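Local coordinates for protein 3-hydroxyacyl-CoA dehydrogenase type-2 (Mycobacterium avium, PDB 3PPI) that probably catalyses the NAD-dependent oxidation of 3-hydroxyacyl-CoA thioesters to 3-oxoacyl-CoA, as a member of the short-chain dehydrogenase/reductase superfamily, at residues 42-47 against 68-73; 213-218 against 253-258. All blocks are in the same frame, centred on the assembly; numbering follows the deposited sequence.

Contact 1 (42-47 against 68-73); sequences LGEATV and KALADE
Leu70 makes the contact of residues 68-73 with residues 42-47: its CD2 methyl lies 3.9 Å from CG of Glu44 and 4.1 Å from CG1 of Val47. With CG anti to the backbone N (chi1 180°), the side chain reaches across the gap between the helices, which stay 8.0 Å apart at the CA atoms of Glu44 and Leu70. Leu70 and Val47 run past each other in opposite directions, methyl against methyl, and both also rest on Ile59 of strand 56-61. Glu44 meets the same methyl with the aliphatic part of an extended chain. Helix 41-52, the beta-alpha-beta crossover from strand 31-36 to strand 56-61, is thus packed on helix 64-74, which follows strand 56-61, against the sheet of a Rossmann fold. Ala71 turns its CB away from helix 41-52 and lies against Ile59; with Gly75 and Ala78 it belongs to a magnesium site. Further along, CB of Glu73 is directed toward helix 41-52, but OE1 of Glu73 remains 5.6 Å from OE2 of Glu44. Arg48 makes salt bridges to both acids, NH1 to Glu73 and NH2 to Glu44, and Lys66 takes the other oxygen of Glu44. The interface therefore joins apolar packing of the buried Leu70 and Val47 to a charged margin, where the two basic residues probably offset the mutual repulsion of the carboxylates.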
loop_
_atom_site.group_PDB
_atom_site.type_symbol
_atom_site.label_atom_id
_atom_site.label_comp_id
_atom_site.label_asym_id
_atom_site.label_seq_id
_atom_site.Cartn_x
_atom_site.Cartn_y
_atom_site.Cartn_z
ATOM N N LEU A 42 20.990 11.869 -10.498
ATOM C CA LEU A 42 20.448 10.571 -10.848
ATOM C C LEU A 42 20.368 10.405 -12.367
ATOM O O LEU A 42 20.661 9.347 -12.904
ATOM C CB LEU A 42 19.052 10.405 -10.243
ATOM C CG LEU A 42 18.901 10.554 -8.737
ATOM C CD1 LEU A 42 17.413 10.251 -8.327
ATOM C CD2 LEU A 42 19.896 9.649 -8.000
ATOM N N GLY A 43 19.938 11.462 -13.048
ATOM C CA GLY A 43 19.811 11.438 -14.500
ATOM C C GLY A 43 21.139 11.239 -15.212
ATOM O O GLY A 43 21.214 10.473 -16.166
ATOM N N GLU A 44 22.187 11.921 -14.753
ATOM C CA GLU A 44 23.514 11.733 -15.336
ATOM C C GLU A 44 23.953 10.272 -15.231
ATOM O O GLU A 44 24.447 9.697 -16.207
ATOM C CB GLU A 44 24.550 12.654 -14.672
ATOM C CG GLU A 44 25.993 12.378 -15.082
ATOM C CD GLU A 44 27.003 13.289 -14.378
ATOM O OE1 GLU A 44 26.590 14.230 -13.670
ATOM O OE2 GLU A 44 28.219 13.053 -14.536
ATOM N N ALA A 45 23.773 9.669 -14.061
ATOM C CA ALA A 45 24.207 8.283 -13.870
ATOM C C ALA A 45 23.426 7.343 -14.809
ATOM O O ALA A 45 23.972 6.366 -15.347
ATOM C CB ALA A 45 24.041 7.867 -12.407
ATOM N N THR A 46 22.157 7.668 -15.025
ATOM C CA THR A 46 21.310 6.901 -15.928
ATOM C C THR A 46 21.821 7.050 -17.356
ATOM O O THR A 46 21.997 6.061 -18.048
ATOM C CB THR A 46 19.842 7.347 -15.824
ATOM O OG1 THR A 46 19.431 7.233 -14.459
ATOM C CG2 THR A 46 18.915 6.500 -16.720
ATOM N N VAL A 47 22.098 8.284 -17.774
ATOM C CA VAL A 47 22.673 8.515 -19.097
ATOM C C VAL A 47 23.951 7.685 -19.306
ATOM O O VAL A 47 24.077 6.965 -20.309
ATOM C CB VAL A 47 22.961 10.001 -19.345
ATOM C CG1 VAL A 47 23.777 10.187 -20.641
ATOM C CG2 VAL A 47 21.640 10.798 -19.404
ATOM N N LYS A 68 25.988 19.786 -22.035
ATOM C CA LYS A 68 26.844 19.784 -23.223
ATOM C C LYS A 68 28.157 19.089 -22.915
ATOM O O LYS A 68 28.663 18.320 -23.730
ATOM C CB LYS A 68 27.122 21.210 -23.733
ATOM N N ALA A 69 28.705 19.387 -21.738
ATOM C CA ALA A 69 29.939 18.769 -21.255
ATOM C C ALA A 69 29.796 17.248 -21.183
ATOM O O ALA A 69 30.672 16.517 -21.622
ATOM C CB ALA A 69 30.294 19.330 -19.873
ATOM N N LEU A 70 28.679 16.775 -20.637
ATOM C CA LEU A 70 28.443 15.340 -20.543
ATOM C C LEU A 70 28.299 14.708 -21.931
ATOM O O LEU A 70 28.850 13.638 -22.188
ATOM C CB LEU A 70 27.195 15.052 -19.696
ATOM C CG LEU A 70 26.828 13.584 -19.520
ATOM C CD1 LEU A 70 27.937 12.861 -18.774
ATOM C CD2 LEU A 70 25.482 13.457 -18.782
ATOM N N ALA A 71 27.550 15.361 -22.814
ATOM C CA ALA A 71 27.376 14.864 -24.179
ATOM C C ALA A 71 28.714 14.798 -24.937
ATOM O O ALA A 71 28.976 13.831 -25.673
ATOM C CB ALA A 71 26.377 15.729 -24.933
ATOM N N ASP A 72 29.552 15.818 -24.748
ATOM C CA ASP A 72 30.879 15.856 -25.379
ATOM C C ASP A 72 31.775 14.753 -24.825
ATOM O O ASP A 72 32.433 14.049 -25.586
ATOM C CB ASP A 72 31.557 17.224 -25.184
ATOM C CG ASP A 72 30.823 18.359 -25.900
ATOM O OD1 ASP A 72 29.974 18.082 -26.774
ATOM O OD2 ASP A 72 31.085 19.539 -25.577
ATOM N N GLU A 73 31.789 14.595 -23.503
ATOM C CA GLU A 73 32.582 13.546 -22.858
ATOM C C GLU A 73 32.225 12.160 -23.385
ATOM O O GLU A 73 33.104 11.331 -23.564
ATOM C CB GLU A 73 32.368 13.569 -21.334
ATOM C CG GLU A 73 33.065 12.419 -20.573
ATOM C CD GLU A 73 32.695 12.354 -19.098
ATOM O OE1 GLU A 73 32.100 13.312 -18.571
ATOM O OE2 GLU A 73 32.988 11.324 -18.456
#

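Contact 2 (213-218 against 253-258); sequences NTIAPG and ADAAAF
Ile215 meets Ala255 and Ala256 where strand 210-217 of the parallel sheet is covered by helix 249-261, helix-on-sheet packing of the Rossmann fold of short-chain dehydrogenases. Ile215 has the most surface buried here, and its CB points toward the helix. CG1 lies anti to the carbonyl carbon (chi1 -61°), and the chain then runs on extended (chi2 172°), carrying CD1 down to the helix backbone. Ala255 faces the strand and meets this methyl from one residue earlier, CB to CD1 at 3.8 Å. Ala256 is set more obliquely, its CB 4.0 Å from CD1 of Ile215, and it is mainly backbone that the isoleucine touches there. Consistent with the small alanine side chains, the CA atoms of Ile215 and Ala256 are 7.4 Å apart. No hydrogen bond joins the two segments; their contact is van der Waals packing. Phe252, Leu259 and Leu272 add to the packing round Ile215, while Phe258, which also touches Met270, stacks on Phe258 of a second subunit. The CD1 methyl of Ile215 sits 3.5 Å from N and 3.7 Å from CA of Ala256.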
loop_
_atom_site.group_PDB
_atom_site.type_symbol
_atom_site.label_atom_id
_atom_site.label_comp_id
_atom_site.label_asym_id
_atom_site.label_seq_id
_atom_site.Cartn_x
_atom_site.Cartn_y
_atom_site.Cartn_z
ATOM N N ASN A 213 6.982 1.742 -15.570
ATOM C CA ASN A 213 7.313 1.518 -14.172
ATOM C C ASN A 213 7.939 2.791 -13.604
ATOM O O ASN A 213 8.293 3.712 -14.346
ATOM C CB ASN A 213 8.269 0.351 -14.001
ATOM C CG ASN A 213 7.686 -0.964 -14.482
ATOM O OD1 ASN A 213 6.825 -1.543 -13.827
ATOM N ND2 ASN A 213 8.147 -1.432 -15.639
ATOM N N THR A 214 8.038 2.822 -12.284
ATOM C CA THR A 214 8.484 3.978 -11.553
ATOM C C THR A 214 9.440 3.563 -10.452
ATOM O O THR A 214 9.250 2.521 -9.809
ATOM C CB THR A 214 7.252 4.661 -10.928
ATOM O OG1 THR A 214 6.446 5.183 -11.991
ATOM C CG2 THR A 214 7.631 5.786 -9.932
ATOM N N ILE A 215 10.459 4.387 -10.227
ATOM C CA ILE A 215 11.361 4.218 -9.100
ATOM C C ILE A 215 10.978 5.286 -8.097
ATOM O O ILE A 215 10.831 6.470 -8.458
ATOM C CB ILE A 215 12.838 4.404 -9.503
ATOM C CG1 ILE A 215 13.252 3.354 -10.551
ATOM C CG2 ILE A 215 13.749 4.342 -8.265
ATOM C CD1 ILE A 215 14.656 3.589 -11.155
ATOM N N ALA A 216 10.805 4.872 -6.844
ATOM C CA ALA A 216 10.596 5.800 -5.722
ATOM C C ALA A 216 11.857 5.817 -4.871
ATOM O O ALA A 216 12.035 4.959 -4.010
ATOM C CB ALA A 216 9.386 5.378 -4.880
ATOM N N PRO A 217 12.751 6.778 -5.118
ATOM C CA PRO A 217 13.966 6.789 -4.316
ATOM C C PRO A 217 13.740 7.255 -2.885
ATOM O O PRO A 217 12.802 8.011 -2.607
ATOM C CB PRO A 217 14.873 7.793 -5.034
ATOM C CG PRO A 217 14.259 8.038 -6.361
ATOM C CD PRO A 217 12.797 7.769 -6.216
ATOM N N GLY A 218 14.594 6.776 -1.987
ATOM C CA GLY A 218 14.714 7.329 -0.657
ATOM C C GLY A 218 15.609 8.561 -0.744
ATOM O O GLY A 218 15.430 9.386 -1.634
ATOM N N ALA A 253 20.609 4.299 -11.383
ATOM C CA ALA A 253 20.811 3.968 -12.788
ATOM C C ALA A 253 20.661 2.472 -13.024
ATOM O O ALA A 253 20.102 2.055 -14.041
ATOM C CB ALA A 253 22.198 4.444 -13.264
ATOM N N ASP A 254 21.143 1.672 -12.077
ATOM C CA ASP A 254 21.069 0.214 -12.192
ATOM C C ASP A 254 19.610 -0.267 -12.109
ATOM O O ASP A 254 19.216 -1.166 -12.837
ATOM C CB ASP A 254 21.918 -0.436 -11.095
ATOM C CG ASP A 254 21.974 -1.941 -11.208
ATOM O OD1 ASP A 254 22.568 -2.442 -12.186
ATOM O OD2 ASP A 254 21.457 -2.620 -10.305
ATOM N N ALA A 255 18.821 0.328 -11.219
ATOM C CA ALA A 255 17.398 0.043 -11.121
ATOM C C ALA A 255 16.661 0.455 -12.388
ATOM O O ALA A 255 15.821 -0.291 -12.898
ATOM C CB ALA A 255 16.801 0.748 -9.899
ATOM N N ALA A 256 16.983 1.636 -12.907
ATOM C CA ALA A 256 16.356 2.114 -14.137
ATOM C C ALA A 256 16.623 1.143 -15.262
ATOM O O ALA A 256 15.693 0.756 -15.970
ATOM C CB ALA A 256 16.831 3.526 -14.511
ATOM N N ALA A 257 17.874 0.708 -15.399
ATOM C CA ALA A 257 18.243 -0.220 -16.472
ATOM C C ALA A 257 17.476 -1.525 -16.332
ATOM O O ALA A 257 17.013 -2.085 -17.315
ATOM C CB ALA A 257 19.758 -0.484 -16.488
ATOM N N PHE A 258 17.354 -2.018 -15.106
ATOM C CA PHE A 258 16.581 -3.235 -14.847
ATOM C C PHE A 258 15.122 -3.094 -15.299
ATOM O O PHE A 258 14.554 -4.008 -15.899
ATOM C CB PHE A 258 16.619 -3.587 -13.350
ATOM C CG PHE A 258 15.653 -4.669 -12.968
ATOM C CD1 PHE A 258 15.909 -5.986 -13.296
ATOM C CD2 PHE A 258 14.475 -4.372 -12.304
ATOM C CE1 PHE A 258 15.014 -6.990 -12.941
ATOM C CE2 PHE A 258 13.563 -5.374 -11.964
ATOM C CZ PHE A 258 13.840 -6.688 -12.295
#

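How the contacts relate
Helix 41-52 connects the two contacts, whose centres lie about 17 Å apart. It packs against helix 64-74 in contact 1 and, through Ala45 and Thr46, against helix 249-261 of contact 2. CB of Ala253 reaches to 3.3 Å from O of Ala45, and CG2 of Thr46 lies 4.2 Å from CB of Ala256. The three helices thus form a layer on the parallel sheet. Contact 1 is the nearer to bound magnesium: the Glu44 side chain is about 6 Å from an ion, the Ala256 side chain about 13 Å from one. Gly43 fits the glycine-rich pattern that, in relatives, lies at the dinucleotide pocket.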